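Local structure of hypothetical NUDIX hydrolase (Listeria monocytogenes, 3SON) at residues L25-D29 and A30-Q34; K51-S54 and I55-L58; L125-D128 and S129-T132. The protein is a putative NUDIX (MutT-family) hydrolase that probably cleaves a nucleoside diphosphate linked to another group, probably with the help of a divalent metal; a calcium ion is bound here. All coordinates share one frame; numbering follows the deposited sequence.

Contact 1 of 3, residues L25-D29 and A30-Q34; sequences LHRTD and ADVWQ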
# COMPACT_ATOMS: atom_id res chain seq x y z
N LEU A 25 -8.81 12.06 -11.75
CA LEU A 25 -10.18 11.87 -12.26
C LEU A 25 -11.16 11.96 -11.15
O LEU A 25 -10.97 11.34 -10.13
CB LEU A 25 -10.30 10.50 -12.92
CG LEU A 25 -9.39 10.21 -14.15
CD1 LEU A 25 -9.34 8.72 -14.48
CD2 LEU A 25 -9.88 10.95 -15.38
N HIS A 26 -12.21 12.75 -11.37
CA HIS A 26 -13.22 12.88 -10.40
C HIS A 26 -14.35 11.97 -10.80
O HIS A 26 -14.72 11.90 -11.97
CB HIS A 26 -13.68 14.29 -10.33
CG HIS A 26 -14.62 14.53 -9.21
ND1 HIS A 26 -15.97 14.54 -9.40
CD2 HIS A 26 -14.39 14.81 -7.88
CE1 HIS A 26 -16.57 14.74 -8.20
NE2 HIS A 26 -15.61 14.93 -7.27
N ARG A 27 -14.85 11.19 -9.83
CA ARG A 27 -15.94 10.28 -10.13
C ARG A 27 -17.33 10.94 -10.35
O ARG A 27 -17.70 11.98 -9.74
CB ARG A 27 -16.08 9.24 -9.03
CG ARG A 27 -14.93 8.23 -9.02
CD ARG A 27 -15.31 7.05 -8.12
NE ARG A 27 -16.45 6.25 -8.62
CZ ARG A 27 -16.32 5.29 -9.51
NH1 ARG A 27 -15.12 5.04 -10.07
NH2 ARG A 27 -17.38 4.58 -9.91
N THR A 28 -18.09 10.37 -11.26
CA THR A 28 -19.47 10.86 -11.48
C THR A 28 -20.37 10.64 -10.28
O THR A 28 -21.19 11.54 -9.93
CB THR A 28 -20.09 10.24 -12.77
OG1 THR A 28 -19.29 10.63 -13.88
CG2 THR A 28 -21.59 10.70 -12.96
N ASP A 29 -20.28 9.46 -9.65
CA ASP A 29 -21.21 9.01 -8.61
C ASP A 29 -20.81 9.25 -7.17
O ASP A 29 -21.53 8.93 -6.26
CB ASP A 29 -21.46 7.49 -8.83
CG ASP A 29 -20.28 6.64 -8.46
OD1 ASP A 29 -19.27 7.18 -7.89
OD2 ASP A 29 -20.33 5.41 -8.70
N ALA A 30 -19.67 9.92 -6.96
CA ALA A 30 -19.12 10.15 -5.62
C ALA A 30 -18.13 11.28 -5.68
O ALA A 30 -17.46 11.44 -6.70
CB ALA A 30 -18.48 8.88 -5.05
N ASP A 31 -17.98 12.04 -4.58
CA ASP A 31 -16.94 13.08 -4.52
C ASP A 31 -15.57 12.43 -4.19
O ASP A 31 -15.08 12.50 -3.05
CB ASP A 31 -17.31 14.18 -3.51
CG ASP A 31 -16.37 15.41 -3.58
OD1 ASP A 31 -15.60 15.57 -4.57
OD2 ASP A 31 -16.42 16.24 -2.63
N VAL A 32 -14.98 11.80 -5.19
CA VAL A 32 -13.81 10.96 -5.04
C VAL A 32 -12.89 11.22 -6.23
O VAL A 32 -13.35 11.23 -7.32
CB VAL A 32 -14.24 9.44 -5.06
CG1 VAL A 32 -13.09 8.52 -5.41
CG2 VAL A 32 -14.88 9.03 -3.76
N TRP A 33 -11.59 11.44 -5.97
CA TRP A 33 -10.61 11.69 -7.02
C TRP A 33 -9.73 10.46 -7.04
O TRP A 33 -9.38 9.92 -5.97
CB TRP A 33 -9.76 12.89 -6.67
CG TRP A 33 -10.42 14.20 -6.79
CD1 TRP A 33 -11.11 14.91 -5.81
CD2 TRP A 33 -10.55 14.99 -7.99
NE1 TRP A 33 -11.60 16.06 -6.31
CE2 TRP A 33 -11.32 16.17 -7.63
CE3 TRP A 33 -10.14 14.84 -9.31
CZ2 TRP A 33 -11.64 17.16 -8.54
CZ3 TRP A 33 -10.44 15.86 -10.23
CH2 TRP A 33 -11.19 17.00 -9.83
N GLN A 34 -9.45 9.95 -8.22
CA GLN A 34 -8.64 8.74 -8.38
C GLN A 34 -7.86 8.74 -9.70
O GLN A 34 -8.03 9.59 -10.61
CB GLN A 34 -9.53 7.45 -8.35
CG GLN A 34 -10.55 7.41 -9.53
CD GLN A 34 -11.64 6.34 -9.45
OE1 GLN A 34 -12.59 6.39 -10.25
NE2 GLN A 34 -11.45 5.32 -8.58

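Contact 2 of 3, residues K51-S54 and I55-L58; sequences KRES and IEEL. With CA (calcium ion), chain C.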
# COMPACT_ATOMS: atom_id res chain seq x y z
N LYS A 51 -2.68 -1.14 -20.26
CA LYS A 51 -2.98 -0.52 -21.57
C LYS A 51 -4.49 -0.45 -21.79
O LYS A 51 -5.03 0.60 -22.19
CB LYS A 51 -2.32 -1.31 -22.73
CG LYS A 51 -2.32 -0.54 -24.05
CD LYS A 51 -1.63 -1.32 -25.16
CE LYS A 51 -1.56 -0.57 -26.49
NZ LYS A 51 -1.06 -1.43 -27.61
N ARG A 52 -5.14 -1.58 -21.64
CA ARG A 52 -6.59 -1.68 -21.87
C ARG A 52 -7.37 -0.69 -21.04
O ARG A 52 -8.26 -0.00 -21.59
CB ARG A 52 -7.11 -3.09 -21.61
CG ARG A 52 -8.62 -3.26 -21.96
CD ARG A 52 -9.18 -4.68 -21.70
NE ARG A 52 -8.68 -5.25 -20.44
CZ ARG A 52 -9.09 -4.87 -19.23
NH1 ARG A 52 -10.08 -3.97 -19.10
NH2 ARG A 52 -8.53 -5.40 -18.15
N GLU A 53 -7.03 -0.61 -19.75
CA GLU A 53 -7.78 0.24 -18.80
C GLU A 53 -7.56 1.70 -19.15
O GLU A 53 -8.48 2.53 -19.00
CB GLU A 53 -7.37 -0.03 -17.36
CG GLU A 53 -7.84 -1.39 -16.91
CD GLU A 53 -9.38 -1.46 -16.66
OE1 GLU A 53 -10.00 -0.40 -16.42
OE2 GLU A 53 -9.92 -2.60 -16.63
N SER A 54 -6.33 2.03 -19.52
CA SER A 54 -5.98 3.36 -19.95
C SER A 54 -6.77 3.74 -21.19
O SER A 54 -7.31 4.85 -21.27
CB SER A 54 -4.46 3.47 -20.20
OG SER A 54 -3.80 3.28 -18.95
N ILE A 55 -6.82 2.86 -22.19
CA ILE A 55 -7.65 3.10 -23.37
C ILE A 55 -9.17 3.23 -23.04
O ILE A 55 -9.84 4.09 -23.57
CB ILE A 55 -7.47 1.98 -24.42
CG1 ILE A 55 -6.05 1.94 -24.98
CG2 ILE A 55 -8.53 2.17 -25.50
CD1 ILE A 55 -5.66 0.62 -25.65
N GLU A 56 -9.71 2.38 -22.14
CA GLU A 56 -11.11 2.44 -21.81
C GLU A 56 -11.41 3.77 -21.11
O GLU A 56 -12.37 4.46 -21.46
CB GLU A 56 -11.53 1.26 -20.90
CG GLU A 56 -11.41 -0.14 -21.54
CD GLU A 56 -11.85 -1.30 -20.60
OE1 GLU A 56 -12.06 -1.05 -19.39
OE2 GLU A 56 -11.97 -2.47 -21.09
N GLU A 57 -10.58 4.16 -20.16
CA GLU A 57 -10.95 5.33 -19.36
C GLU A 57 -10.69 6.67 -20.01
O GLU A 57 -11.38 7.64 -19.68
CB GLU A 57 -10.26 5.26 -17.98
CG GLU A 57 -10.71 4.05 -17.15
CD GLU A 57 -10.35 4.18 -15.69
OE1 GLU A 57 -10.14 5.33 -15.22
OE2 GLU A 57 -10.27 3.14 -15.00
N LEU A 58 -9.68 6.76 -20.89
CA LEU A 58 -9.27 8.00 -21.55
C LEU A 58 -9.60 8.11 -23.05
O LEU A 58 -9.33 9.14 -23.68
CB LEU A 58 -7.73 8.22 -21.28
CG LEU A 58 -7.34 8.09 -19.83
CD1 LEU A 58 -5.83 8.24 -19.67
CD2 LEU A 58 -8.03 9.11 -18.96
CA CA C . -11.39 0.73 -14.93
O HOH W 1 -12.63 -0.16 -16.44
O HOH W 2 -12.37 -0.40 -12.72

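Contact 3 of 3, residues L125-D128 and S129-T132; sequences LEWD and SNKT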
# COMPACT_ATOMS: atom_id res chain seq x y z
N LEU A 125 -5.92 13.12 -3.49
CA LEU A 125 -5.91 11.66 -3.24
C LEU A 125 -6.34 11.16 -1.83
O LEU A 125 -6.10 11.85 -0.83
CB LEU A 125 -4.49 11.16 -3.57
CG LEU A 125 -4.16 11.28 -5.07
CD1 LEU A 125 -2.68 10.93 -5.31
CD2 LEU A 125 -5.07 10.40 -5.92
N GLU A 126 -6.94 9.96 -1.78
CA GLU A 126 -7.29 9.35 -0.50
C GLU A 126 -6.35 8.25 -0.01
O GLU A 126 -6.06 8.22 1.17
CB GLU A 126 -8.77 8.87 -0.45
CG GLU A 126 -9.29 8.21 -1.72
CD GLU A 126 -10.78 7.80 -1.66
OE1 GLU A 126 -11.50 8.13 -0.70
OE2 GLU A 126 -11.20 7.11 -2.60
N TRP A 127 -5.82 7.39 -0.90
CA TRP A 127 -5.14 6.17 -0.45
C TRP A 127 -3.63 6.29 -0.43
O TRP A 127 -3.00 6.88 -1.33
CB TRP A 127 -5.52 4.99 -1.32
CG TRP A 127 -7.00 4.80 -1.49
CD1 TRP A 127 -7.72 4.82 -2.68
CD2 TRP A 127 -7.98 4.55 -0.44
NE1 TRP A 127 -9.08 4.59 -2.43
CE2 TRP A 127 -9.28 4.46 -1.10
CE3 TRP A 127 -7.92 4.47 0.96
CZ2 TRP A 127 -10.46 4.26 -0.38
CZ3 TRP A 127 -9.10 4.26 1.67
CH2 TRP A 127 -10.35 4.16 1.01
N ASP A 128 -3.03 5.83 0.64
CA ASP A 128 -1.58 5.90 0.78
C ASP A 128 -0.94 5.31 -0.46
O ASP A 128 0.07 5.85 -1.00
CB ASP A 128 -1.14 5.12 2.03
CG ASP A 128 -1.66 5.75 3.36
OD1 ASP A 128 -2.05 6.92 3.34
OD2 ASP A 128 -1.67 5.05 4.43
N SER A 129 -1.45 4.18 -0.93
CA SER A 129 -0.90 3.49 -2.11
C SER A 129 -0.73 4.39 -3.37
O SER A 129 0.27 4.37 -4.10
CB SER A 129 -1.72 2.23 -2.43
OG SER A 129 -2.89 2.50 -3.18
N ASN A 130 -1.73 5.21 -3.64
CA ASN A 130 -1.68 6.16 -4.74
C ASN A 130 -0.70 7.34 -4.56
O ASN A 130 0.03 7.70 -5.51
CB ASN A 130 -3.07 6.75 -4.93
CG ASN A 130 -4.13 5.72 -5.22
OD1 ASN A 130 -3.93 4.45 -5.20
ND2 ASN A 130 -5.32 6.26 -5.48
N LYS A 131 -0.62 7.86 -3.35
CA LYS A 131 0.30 8.86 -2.97
C LYS A 131 1.72 8.36 -3.12
O LYS A 131 2.61 9.12 -3.57
CB LYS A 131 -0.00 9.29 -1.55
CG LYS A 131 -1.40 9.91 -1.45
CD LYS A 131 -1.58 10.52 -0.08
CE LYS A 131 -3.01 11.02 0.12
NZ LYS A 131 -3.24 11.52 1.51
N THR A 132 1.95 7.11 -2.69
CA THR A 132 3.26 6.50 -2.79
C THR A 132 3.69 6.34 -4.25
O THR A 132 4.82 6.74 -4.60
CB THR A 132 3.35 5.18 -2.05
OG1 THR A 132 3.15 5.45 -0.65
CG2 THR A 132 4.76 4.49 -2.26
O HOH W 3 -4.58 13.83 0.98
O HOH W 4 -3.74 8.74 2.40

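Contact 1 of 3, residues L25-D29 and A30-Q34
Gln34 OE1 accepts from two donors, Arg27 NH1 across the hairpin at 2.9 Å and His110 NE2 of strand 110-116. It lies close to the guanidinium plane of Arg27, and NH1 meets it in the carbonyl plane, on a lone pair, while the two flat groups stand almost perpendicular (87°). Arg27 gets there by a bend at chi3, which also leaves NE and NH2 side-on to the Asp29 carboxylate, NE to OD1 at 3.1 Å on the syn side but tilted well out of the carboxylate plane, NH2 to OD2 at 3.3 Å from above it; NH1 has a further salt bridge to Glu109. Along the aliphatic part of the same side chain, Arg27 CD packs 3.8 Å from Val32 CG1, the two side chains pointing the same way.

The other sheet face carries His26 and Trp33, a non-hydrogen-bonded antiparallel pair. His26 CB sits over the face of the indole six-membered ring, 3.6 Å from its centroid, a CH-pi contact. The imidazole presents its CD2 edge to the indole five-membered ring in an edge-to-face stack with planes at 64°. With CG anti to the backbone N (chi1 -172°), the ring turns toward the loop, where NE2 donates to Asp31 OD1 at 2.8 Å, nearly in the imidazole plane and on the anti side of the carboxylate. An inverse gamma turn about Asp31, with a weak Val32 N to Ala30 O bond, brings that carboxylate to the imidazole.

Leu25 and Gln34 exchange two backbone bonds, and Arg27 N reaches Val32 O at 2.9 Å. Both imidazole nitrogens are engaged, ND1 with Ser111 OG and NE2 with Asp31, which fixes the rotation of the His26 ring; the carboxylate would probably stabilise a positive charge on it.

Contact 2 of 3, residues K51-S54 and I55-L58
Glu53 and Glu57, one turn apart, bind one calcium ion, through Glu53 OE1 at 2.3 Å and Glu57 OE2 at 2.7 Å. Glu53 curls back at chi2 (-73°), whereas Glu57 stays extended beyond CG, so that chains leaving successive turns converge on the same ion. Two waters and the carbonyl oxygen of Ala37 complete the ligands seen. Glu56 does not touch the metal; its OE1 accepts a hydrogen bond of 3.1 Å from the water bound 2.1 Å from the calcium ion, a second-shell role.

The charged network centres on Arg52 NH1, which is shared between two carboxylates. Glu53 OE2 is 2.8 Å from Arg52 NH1, and Glu56 OE2 is 3.1 Å from the same nitrogen; each oxygen is met from above its carboxylate plane. Arg52 and Glu56 run side by side, with Glu56 OE2 at the guanidinium edge. Glu53 OE2 and Glu56 OE1 come within 3.8 Å of each other, and the shared arginine probably eases their repulsion. Arg52 NE makes its own salt bridge to Glu44.

Backbone bonds of the helical i to i+4 kind run from Ile55 N to Lys51 O through Leu58 N to Ser54 O. Apolar contact across the turn is slight: Lys51 CG lies 3.9 Å from Ile55 CD1.

Arg52 to Glu57 fit the REUXEE core of the Nudix box, except that Ser54 stands where an aliphatic residue is usual. The stretch closes helix 46-58, which lays Glu53, Ser54 and Glu57 on Val36 of strand 33-39 and buries Leu58 against Leu97, Val104 and Leu106.

Contact 3 of 3, residues L125-D128 and S129-T132
Leu125 and Trp127 pack on the first turn of helix 128-142 from its N-terminal end. The firm part is the helix start: Trp127 holds the N-cap position, and its carbonyl O receives Lys131 N at 3.3 Å, with a weaker bond from Asn130 N, while Thr132 N binds Asp128 O at 2.8 Å. Buried beside it, Leu125 CD2 approaches Asn130 ND2 at 4.2 Å, and Leu125 CB lies 4.0 Å from Lys131 CG. Looser and nearer solvent, the edge of the Trp127 indole meets the same ND2 4.0 Å from CD1, the amide and ring planes almost perpendicular at 85°.

The other side is hydrated. Lys131, extended beyond CG, runs back past the Leu125 carbonyl, and its ammonium donates to two waters, one also beside Leu125 O, the other at 2.7 Å from Asp128 OD1 and close to Glu126 O. Lys131 NZ and Asp128 OD1 remain 5.1 Å apart, with this second water between them that may link the two.

Leu125 and Asn130 rest on Phe35 of strand 33-39, Ser129 and Thr132 on strand 66-76, and Trp127 and Asp128 pack reciprocally against Asp128 and Trp127 of the second subunit.

How the contacts relate
Contact 1 adjoins both of the others. Leu25 CD1 packs 3.6 Å from Glu57 OE1 of contact 2, bringing the Leu25 side chain against the carboxylate oxygen of Glu57 that does not bind the ion, and the Gln34 side chain comes within about 7 Å of the calcium. Val32 CG1 also lies 3.7 Å from Glu126 OE2 of contact 3. Contacts 2 and 3 do not touch: their nearest atoms are about 11 Å apart, and they fall on opposite sides of the chain's centre. Strand 33-39 ties all three together, since it starts in contact 1, carries Ala37 of the metal site, and bears Phe35, on which Leu125 and Asn130 of contact 3 pack.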